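Thermostable monoacylglycerol lipase (Bacillus, PDB 4LHE) catalyses the hydrolysis of monoacylglycerols to glycerol and a fatty acid, as a thermostable lipase of the alpha/beta-hydrolase fold. Local coordinates at residues H197-G202 against S224-T229; A121-P126 against Q176-L181; P13-N18 against Y81-Q86. One frame throughout, in Å; residues are numbered along the deposited sequence.

Contact 1: residues H197-G202 against S224-T229; sequences HVVPPG and SYHVAT. With SO4 (sulfate ion), chain D.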
loop_
_atom_site.group_PDB
_atom_site.type_symbol
_atom_site.label_atom_id
_atom_site.label_comp_id
_atom_site.label_asym_id
_atom_site.label_seq_id
_atom_site.Cartn_x
_atom_site.Cartn_y
_atom_site.Cartn_z
ATOM N N HIS A 197 -12.904 0.432 -8.548
ATOM C CA HIS A 197 -13.223 -0.554 -9.591
ATOM C C HIS A 197 -12.140 -1.630 -9.702
ATOM O O HIS A 197 -12.128 -2.399 -10.668
ATOM C CB HIS A 197 -13.384 0.108 -10.972
ATOM C CG HIS A 197 -14.212 1.361 -10.972
ATOM N ND1 HIS A 197 -13.662 2.613 -11.190
ATOM C CD2 HIS A 197 -15.540 1.556 -10.812
ATOM C CE1 HIS A 197 -14.621 3.523 -11.144
ATOM N NE2 HIS A 197 -15.771 2.911 -10.916
ATOM N N VAL A 198 -11.231 -1.673 -8.727
ATOM C CA VAL A 198 -10.141 -2.652 -8.717
ATOM C C VAL A 198 -10.244 -3.589 -7.522
ATOM O O VAL A 198 -10.254 -4.810 -7.682
ATOM C CB VAL A 198 -8.756 -1.971 -8.695
ATOM C CG1 VAL A 198 -7.650 -3.013 -8.629
ATOM C CG2 VAL A 198 -8.583 -1.089 -9.915
ATOM N N VAL A 199 -10.313 -3.002 -6.327
ATOM C CA VAL A 199 -10.456 -3.749 -5.077
ATOM C C VAL A 199 -11.865 -3.497 -4.554
ATOM O O VAL A 199 -12.269 -2.350 -4.402
ATOM C CB VAL A 199 -9.406 -3.299 -4.023
ATOM C CG1 VAL A 199 -9.666 -3.962 -2.680
ATOM C CG2 VAL A 199 -7.999 -3.634 -4.499
ATOM N N PRO A 200 -12.640 -4.571 -4.332
ATOM C CA PRO A 200 -14.047 -4.429 -3.917
ATOM C C PRO A 200 -14.121 -3.765 -2.550
ATOM O O PRO A 200 -13.359 -4.162 -1.662
ATOM C CB PRO A 200 -14.530 -5.881 -3.812
ATOM C CG PRO A 200 -13.560 -6.688 -4.686
ATOM C CD PRO A 200 -12.243 -5.982 -4.511
ATOM N N PRO A 201 -15.008 -2.768 -2.381
ATOM C CA PRO A 201 -15.059 -2.015 -1.120
ATOM C C PRO A 201 -15.340 -2.905 0.092
ATOM O O PRO A 201 -15.026 -2.519 1.223
ATOM C CB PRO A 201 -16.217 -1.036 -1.341
ATOM C CG PRO A 201 -16.320 -0.891 -2.824
ATOM C CD PRO A 201 -15.952 -2.235 -3.378
ATOM N N GLY A 202 -15.913 -4.083 -0.147
ATOM C CA GLY A 202 -16.209 -5.014 0.922
ATOM C C GLY A 202 -14.963 -5.483 1.660
ATOM O O GLY A 202 -15.074 -6.024 2.761
ATOM N N SER A 224 -13.453 9.573 -5.181
ATOM C CA SER A 224 -12.214 8.956 -5.642
ATOM C C SER A 224 -12.438 7.559 -6.152
ATOM O O SER A 224 -13.277 6.831 -5.634
ATOM C CB SER A 224 -11.194 8.879 -4.501
ATOM O OG SER A 224 -10.790 10.162 -4.093
ATOM N N TYR A 225 -11.652 7.165 -7.142
ATOM C CA TYR A 225 -11.616 5.767 -7.530
ATOM C C TYR A 225 -10.404 5.125 -6.854
ATOM O O TYR A 225 -9.782 5.723 -5.966
ATOM C CB TYR A 225 -11.395 5.606 -9.033
ATOM C CG TYR A 225 -12.485 6.181 -9.908
ATOM C CD1 TYR A 225 -13.751 6.456 -9.400
ATOM C CD2 TYR A 225 -12.240 6.447 -11.253
ATOM C CE1 TYR A 225 -14.743 6.990 -10.218
ATOM C CE2 TYR A 225 -13.217 6.977 -12.073
ATOM C CZ TYR A 225 -14.465 7.243 -11.553
ATOM O OH TYR A 225 -15.431 7.770 -12.381
ATOM N N HIS A 226 -10.070 3.916 -7.283
ATOM C CA HIS A 226 -9.041 3.119 -6.615
ATOM C C HIS A 226 -7.786 3.832 -6.119
ATOM O O HIS A 226 -7.390 3.660 -4.961
ATOM C CB HIS A 226 -8.602 1.970 -7.509
ATOM C CG HIS A 226 -7.652 1.025 -6.844
ATOM N ND1 HIS A 226 -7.930 0.430 -5.632
ATOM C CD2 HIS A 226 -6.438 0.558 -7.223
ATOM C CE1 HIS A 226 -6.931 -0.368 -5.294
ATOM N NE2 HIS A 226 -6.012 -0.308 -6.242
ATOM N N VAL A 227 -7.148 4.590 -7.002
ATOM C CA VAL A 227 -5.870 5.240 -6.679
ATOM C C VAL A 227 -6.131 6.514 -5.881
ATOM O O VAL A 227 -5.813 7.614 -6.329
ATOM C CB VAL A 227 -5.094 5.596 -7.940
ATOM C CG1 VAL A 227 -3.642 6.007 -7.590
ATOM C CG2 VAL A 227 -5.079 4.407 -8.878
ATOM N N ALA A 228 -6.717 6.346 -4.698
ATOM C CA ALA A 228 -7.284 7.453 -3.917
ATOM C C ALA A 228 -6.238 8.481 -3.432
ATOM O O ALA A 228 -6.554 9.648 -3.224
ATOM C CB ALA A 228 -8.078 6.876 -2.731
ATOM N N THR A 229 -4.992 8.034 -3.270
ATOM C CA THR A 229 -3.914 8.877 -2.744
ATOM C C THR A 229 -3.526 9.971 -3.732
ATOM O O THR A 229 -2.903 10.974 -3.365
ATOM C CB THR A 229 -2.675 8.030 -2.425
ATOM O OG1 THR A 229 -2.321 7.258 -3.584
ATOM C CG2 THR A 229 -2.953 7.075 -1.257
HETATM S S SO4 D . -2.438 -1.433 -6.845
HETATM O O1 SO4 D . -1.532 -1.705 -7.958
HETATM O O2 SO4 D . -2.330 -0.012 -6.453
HETATM O O3 SO4 D . -3.813 -1.696 -7.271
HETATM O O4 SO4 D . -2.086 -2.346 -5.754
#
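The imidazole of His226 lies under Val198 because its CG is anti to the backbone N (chi1 -174°). His197 and Tyr225 both carry CG beside the backbone N, which brings their rings together. Val198 CB sits over the centre of the His226 face, 3.7 Å from His226 CG, in a CH-pi contact. Val199 adds a second apolar touch, its CG2 3.5 Å from His226 CE1. The two valines thus confine the ring from the 197-202 side without taking a polar atom. The imidazole nitrogens look elsewhere. His226 ND1 is hydrogen-bonded to Asp196 OD2. His226 NE2 donates to O3 of the sulfate at 2.8 Å, and the bond is bent (147°). The sulfate probably comes from the crystallisation liquor; it is also held by Ser97 OG and by the backbone N of Phe29 and Thr30. Asp196 OD1 in turn accepts the backbone N-H groups of Val198 and Val199, so the loop also positions the aspartate. Farther out, His197 meets Tyr225 in a T-shaped stack. The His197 edge points at the tyrosine face, with CE1 over the ring centre and 3.5 Å from Tyr225 CD1. His197 ND1 is hydrogen-bonded to Asp148 OD1. The two loops follow the last two strands of the central sheet. The arrangement is consistent with the Ser-His-Asp catalytic triad of the alpha/beta hydrolases, formed by Ser97, His226 and Asp196.

Contact 2: residues A121-P126 against Q176-L181; sequences AAVDIP and QTKAKL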
loop_
_atom_site.group_PDB
_atom_site.type_symbol
_atom_site.label_atom_id
_atom_site.label_comp_id
_atom_site.label_asym_id
_atom_site.label_seq_id
_atom_site.Cartn_x
_atom_site.Cartn_y
_atom_site.Cartn_z
ATOM N N ALA A 121 -7.074 -1.305 0.750
ATOM C CA ALA A 121 -6.254 -2.501 0.943
ATOM C C ALA A 121 -6.932 -3.735 0.366
ATOM O O ALA A 121 -8.155 -3.899 0.476
ATOM C CB ALA A 121 -5.946 -2.706 2.414
ATOM N N ALA A 122 -6.119 -4.589 -0.252
ATOM C CA ALA A 122 -6.584 -5.801 -0.923
ATOM C C ALA A 122 -6.353 -7.032 -0.051
ATOM O O ALA A 122 -5.215 -7.315 0.341
ATOM C CB ALA A 122 -5.857 -5.957 -2.251
ATOM N N VAL A 123 -7.427 -7.770 0.229
ATOM C CA VAL A 123 -7.377 -8.922 1.135
ATOM C C VAL A 123 -8.040 -10.173 0.535
ATOM O O VAL A 123 -7.648 -11.311 0.832
ATOM C CB VAL A 123 -7.967 -8.540 2.526
ATOM C CG1 VAL A 123 -8.775 -9.667 3.122
ATOM C CG2 VAL A 123 -6.853 -8.087 3.479
ATOM N N ASP A 124 -9.019 -9.959 -0.336
ATOM C CA ASP A 124 -9.685 -11.065 -1.022
ATOM C C ASP A 124 -10.213 -10.626 -2.397
ATOM O O ASP A 124 -11.323 -10.099 -2.497
ATOM C CB ASP A 124 -10.830 -11.600 -0.149
ATOM C CG ASP A 124 -11.624 -12.720 -0.822
ATOM O OD1 ASP A 124 -11.014 -13.552 -1.537
ATOM O OD2 ASP A 124 -12.863 -12.768 -0.626
ATOM N N ILE A 125 -9.422 -10.830 -3.453
ATOM C CA ILE A 125 -9.857 -10.447 -4.803
ATOM C C ILE A 125 -10.343 -11.644 -5.622
ATOM O O ILE A 125 -9.540 -12.489 -6.031
ATOM C CB ILE A 125 -8.749 -9.733 -5.618
ATOM C CG1 ILE A 125 -8.193 -8.518 -4.867
ATOM C CG2 ILE A 125 -9.280 -9.309 -6.982
ATOM C CD1 ILE A 125 -7.366 -7.595 -5.759
ATOM N N PRO A 126 -11.665 -11.713 -5.861
ATOM C CA PRO A 126 -12.304 -12.709 -6.728
ATOM C C PRO A 126 -11.646 -12.735 -8.098
ATOM O O PRO A 126 -11.040 -13.736 -8.484
ATOM C CB PRO A 126 -13.747 -12.186 -6.858
ATOM C CG PRO A 126 -13.706 -10.751 -6.352
ATOM C CD PRO A 126 -12.653 -10.776 -5.299
ATOM N N GLN A 176 -1.974 -15.187 3.124
ATOM C CA GLN A 176 -1.231 -15.201 4.375
ATOM C C GLN A 176 -1.620 -13.984 5.226
ATOM O O GLN A 176 -1.538 -14.038 6.458
ATOM C CB GLN A 176 0.284 -15.216 4.090
ATOM C CG GLN A 176 1.134 -15.979 5.110
ATOM C CD GLN A 176 2.611 -15.562 5.101
ATOM O OE1 GLN A 176 3.152 -15.112 6.122
ATOM N NE2 GLN A 176 3.268 -15.721 3.953
ATOM N N THR A 177 -2.066 -12.901 4.576
ATOM C CA THR A 177 -2.434 -11.665 5.294
ATOM C C THR A 177 -3.837 -11.741 5.883
ATOM O O THR A 177 -4.041 -11.474 7.065
ATOM C CB THR A 177 -2.351 -10.407 4.388
ATOM O OG1 THR A 177 -1.014 -10.251 3.897
ATOM C CG2 THR A 177 -2.744 -9.160 5.162
ATOM N N LYS A 178 -4.806 -12.103 5.057
ATOM C CA LYS A 178 -6.180 -12.239 5.516
ATOM C C LYS A 178 -6.299 -13.278 6.637
ATOM O O LYS A 178 -7.015 -13.071 7.619
ATOM C CB LYS A 178 -7.063 -12.645 4.346
ATOM C CG LYS A 178 -8.508 -12.883 4.714
ATOM C CD LYS A 178 -9.221 -13.436 3.499
ATOM C CE LYS A 178 -10.718 -13.510 3.695
ATOM N NZ LYS A 178 -11.397 -13.512 2.364
ATOM N N ALA A 179 -5.581 -14.386 6.486
ATOM C CA ALA A 179 -5.600 -15.459 7.478
ATOM C C ALA A 179 -5.192 -14.962 8.860
ATOM O O ALA A 179 -5.710 -15.428 9.884
ATOM C CB ALA A 179 -4.687 -16.602 7.037
ATOM N N LYS A 180 -4.268 -14.006 8.889
ATOM C CA LYS A 180 -3.676 -13.583 10.143
ATOM C C LYS A 180 -4.146 -12.222 10.649
ATOM O O LYS A 180 -3.446 -11.621 11.451
ATOM C CB LYS A 180 -2.151 -13.570 10.016
ATOM C CG LYS A 180 -1.523 -14.925 9.734
ATOM C CD LYS A 180 -1.535 -15.798 10.976
ATOM C CE LYS A 180 -2.478 -16.993 10.826
ATOM N NZ LYS A 180 -1.790 -18.193 10.261
ATOM N N LEU A 181 -5.318 -11.750 10.216
ATOM C CA LEU A 181 -5.840 -10.443 10.654
ATOM C C LEU A 181 -5.942 -10.315 12.174
ATOM O O LEU A 181 -5.616 -9.272 12.755
ATOM C CB LEU A 181 -7.197 -10.151 10.000
ATOM C CG LEU A 181 -7.104 -9.794 8.512
ATOM C CD1 LEU A 181 -8.461 -9.588 7.863
ATOM C CD2 LEU A 181 -6.223 -8.548 8.323
#
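In this alpha/beta hydrolase, the loop that leaves strand 115-119 at residues 121-126 packs against the last turn of helix 164-179. Val123 and Asp124 on the loop meet Lys178 on the helix, and these three residues carry the contact. Val123 and Lys178 also bring their backbones closest, with CA atoms 5.6 Å apart. The lysine runs out from the helix as an extended chain, with CG anti to the backbone N (chi1 177°). Its aliphatic part crosses the valine at about a right angle. Val123 CG1 is the branch that touches, 3.6 Å from both Lys178 CG and Lys178 CB. Val123 chi1 is 142°, off the staggered positions, with CG1 pressed on the lysine stem. Ile206 of helix 202-210 touches both Val123 and Lys178, so a third element joins this apolar patch. The same helix steadies the loop backbone, since Asn203 OD1 accepts the N-H groups of both Val123 and Asp124. At the far end of the lysine, the ammonium reaches the aspartate. A salt bridge joins Lys178 NZ to Asp124 OD2 at 3.4 Å, with no hydrogen bond between the two segments. A leucine in place of Lys178 would probably leave the Asp124 carboxylate without this positive mate. The ammonium lies beside the aspartate stem, not squarely before its carboxylate: Lys178 NZ is 3.2 Å from Asp124 CB but 3.9 Å from Asp124 OD1.

Contact 3: residues P13-N18 against Y81-Q86; sequences PFYAEN and YGWLKQ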
loop_
_atom_site.group_PDB
_atom_site.type_symbol
_atom_site.label_atom_id
_atom_site.label_comp_id
_atom_site.label_asym_id
_atom_site.label_seq_id
_atom_site.Cartn_x
_atom_site.Cartn_y
_atom_site.Cartn_z
ATOM N N PRO A 13 12.527 6.423 -4.124
ATOM C CA PRO A 13 12.064 6.447 -2.729
ATOM C C PRO A 13 12.287 7.816 -2.064
ATOM O O PRO A 13 12.989 8.663 -2.617
ATOM C CB PRO A 13 12.920 5.364 -2.060
ATOM C CG PRO A 13 14.168 5.290 -2.915
ATOM C CD PRO A 13 13.678 5.517 -4.320
ATOM N N PHE A 14 11.688 8.021 -0.892
ATOM C CA PHE A 14 11.736 9.303 -0.207
ATOM C C PHE A 14 11.937 9.059 1.281
ATOM O O PHE A 14 11.147 8.355 1.916
ATOM C CB PHE A 14 10.450 10.110 -0.483
ATOM C CG PHE A 14 10.303 11.348 0.371
ATOM C CD1 PHE A 14 11.144 12.435 0.203
ATOM C CD2 PHE A 14 9.310 11.425 1.333
ATOM C CE1 PHE A 14 10.999 13.571 0.992
ATOM C CE2 PHE A 14 9.168 12.556 2.123
ATOM C CZ PHE A 14 10.010 13.625 1.951
ATOM N N TYR A 15 13.018 9.623 1.826
ATOM C CA TYR A 15 13.293 9.556 3.258
ATOM C C TYR A 15 13.417 10.964 3.843
ATOM O O TYR A 15 13.984 11.857 3.205
ATOM C CB TYR A 15 14.594 8.784 3.524
ATOM C CG TYR A 15 14.616 7.393 2.923
ATOM C CD1 TYR A 15 14.262 6.284 3.685
ATOM C CD2 TYR A 15 14.982 7.192 1.594
ATOM C CE1 TYR A 15 14.278 5.010 3.148
ATOM C CE2 TYR A 15 14.998 5.917 1.045
ATOM C CZ TYR A 15 14.637 4.834 1.830
ATOM O OH TYR A 15 14.655 3.564 1.302
ATOM N N ALA A 16 12.886 11.160 5.050
ATOM C CA ALA A 16 13.045 12.433 5.752
ATOM C C ALA A 16 13.028 12.231 7.249
ATOM O O ALA A 16 12.088 11.631 7.795
ATOM C CB ALA A 16 11.980 13.442 5.337
ATOM N N GLU A 17 14.067 12.742 7.907
ATOM C CA GLU A 17 14.228 12.612 9.349
ATOM C C GLU A 17 13.938 13.818 10.219
ATOM O O GLU A 17 14.768 14.718 10.353
ATOM C CB GLU A 17 15.684 12.321 9.705
ATOM C CG GLU A 17 16.255 11.119 9.004
ATOM C CD GLU A 17 17.371 10.478 9.811
ATOM O OE1 GLU A 17 17.466 10.766 11.029
ATOM O OE2 GLU A 17 18.140 9.686 9.228
ATOM N N ASN A 18 12.747 13.825 10.798
ATOM C CA ASN A 18 12.306 14.920 11.634
ATOM C C ASN A 18 12.089 14.784 13.131
ATOM O O ASN A 18 12.962 15.160 13.906
ATOM C CB ASN A 18 10.986 15.374 11.012
ATOM C CG ASN A 18 11.177 15.992 9.634
ATOM O OD1 ASN A 18 11.984 16.912 9.459
ATOM N ND2 ASN A 18 10.443 15.482 8.645
ATOM N N TYR A 81 10.603 -0.465 7.655
ATOM C CA TYR A 81 10.226 -0.473 9.061
ATOM C C TYR A 81 11.466 -0.438 9.956
ATOM O O TYR A 81 11.501 0.271 10.983
ATOM C CB TYR A 81 9.363 -1.703 9.344
ATOM C CG TYR A 81 9.186 -2.012 10.801
ATOM C CD1 TYR A 81 8.169 -1.424 11.532
ATOM C CD2 TYR A 81 10.027 -2.922 11.440
ATOM C CE1 TYR A 81 7.999 -1.720 12.872
ATOM C CE2 TYR A 81 9.867 -3.227 12.779
ATOM C CZ TYR A 81 8.857 -2.626 13.486
ATOM O OH TYR A 81 8.711 -2.937 14.813
ATOM N N GLY A 82 12.498 -1.166 9.544
ATOM C CA GLY A 82 13.743 -1.206 10.292
ATOM C C GLY A 82 14.460 0.134 10.306
ATOM O O GLY A 82 15.007 0.556 11.344
ATOM N N TRP A 83 14.461 0.804 9.157
ATOM C CA TRP A 83 15.021 2.155 9.055
ATOM C C TRP A 83 14.312 3.098 10.014
ATOM O O TRP A 83 14.955 3.898 10.703
ATOM C CB TRP A 83 14.901 2.661 7.618
ATOM C CG TRP A 83 15.529 3.999 7.377
ATOM C CD1 TRP A 83 16.825 4.246 7.041
ATOM C CD2 TRP A 83 14.879 5.271 7.447
ATOM N NE1 TRP A 83 17.025 5.594 6.903
ATOM C CE2 TRP A 83 15.845 6.250 7.144
ATOM C CE3 TRP A 83 13.568 5.681 7.739
ATOM C CZ2 TRP A 83 15.547 7.619 7.121
ATOM C CZ3 TRP A 83 13.272 7.039 7.719
ATOM C CH2 TRP A 83 14.261 7.992 7.404
ATOM N N LEU A 84 12.987 3.008 10.065
ATOM C CA LEU A 84 12.193 3.850 10.964
ATOM C C LEU A 84 12.448 3.502 12.431
ATOM O O LEU A 84 12.600 4.396 13.280
ATOM C CB LEU A 84 10.700 3.668 10.691
ATOM C CG LEU A 84 10.041 4.537 9.621
ATOM C CD1 LEU A 84 8.512 4.356 9.686
ATOM C CD2 LEU A 84 10.411 5.975 9.812
ATOM N N LYS A 85 12.497 2.204 12.730
ATOM C CA LYS A 85 12.660 1.767 14.121
ATOM C C LYS A 85 13.986 2.238 14.732
ATOM O O LYS A 85 14.078 2.464 15.947
ATOM C CB LYS A 85 12.522 0.254 14.219
ATOM C CG LYS A 85 11.668 -0.186 15.383
ATOM C CD LYS A 85 11.801 -1.688 15.607
ATOM C CE LYS A 85 10.975 -2.139 16.800
ATOM N NZ LYS A 85 11.305 -3.542 17.188
ATOM N N GLN A 86 15.001 2.422 13.891
ATOM C CA GLN A 86 16.274 2.971 14.364
ATOM C C GLN A 86 16.126 4.419 14.795
ATOM O O GLN A 86 16.871 4.897 15.644
ATOM C CB GLN A 86 17.346 2.895 13.269
ATOM C CG GLN A 86 17.882 1.496 12.975
ATOM C CD GLN A 86 18.868 1.482 11.814
ATOM O OE1 GLN A 86 18.505 1.755 10.658
ATOM N NE2 GLN A 86 20.124 1.166 12.114
#
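One face of the Trp83 indole receives the edge of the Tyr15 ring. Tyr15 CD1 stands over the centre of that face, 3.8 Å from Trp83 CE2. The pair is T-shaped, with the Tyr15 ring centroid 5.1 Å from that of the six-membered ring of Trp83, and planes at 61°. Two further atoms of segment 13-18, one on the strand and one just after it, approach the indole obliquely. Ala16 N comes within 4.2 Å of Trp83 CH2, and Glu17 OE2 within 3.9 Å of Trp83 CZ2. The Glu17 carboxylate is turned almost square to the indole, with planes 88° apart. The tyrosine stem takes part as well, since Tyr15 CB is 3.9 Å from Trp83 CZ2. Trp83 carries its CG anti to the backbone N (chi1 -176°), and this sends the indole from the helix toward the strand. No hydrogen bond crosses between the two segments, and their backbones stay apart: the CA atoms of Tyr15 and Trp83 are 9.6 Å from each other. Within segment 81-86, Trp83 makes all the contacts to 13-18. The polar end of Glu17 has its main partner in Arg87, by a salt bridge from OE2 to NE. Arg87 also makes a cation-pi contact with Trp83, so the Glu17 carboxylate and the indole share one arginine. The contact lies at the surface of the protein. Trp83 touches Thr49 and Cys51 of strand 49-52 too, the strand to which 14-16 is paired. Phe14 meets helix 37-45 instead, while Tyr15 packs on Trp83 of helix 70-87. Strand 14-16 is the antiparallel edge strand of an otherwise parallel sheet. Such a sheet, with helices packed over both faces, is characteristic of the alpha/beta-hydrolase fold.

From the N terminus, contact 3 comes first. It joins edge strand 14-16 to helix 70-87 and closes the loop that holds strands 21-26 and 49-52. Contact 2 follows, linking the loop after strand 115-119 to the end of helix 164-179. Contact 1 is last and brings together the loops after strands 188-193 and 216-221. The three are in series along the chain; none nests or crosses. Contacts 1 and 2 touch in space, where Val199 packs on Ala121, Ala122 and Ile125, and Pro200 on Pro126. Contact 3 lies across the chain's centre from both, its centre about 27 Å from that of contact 1.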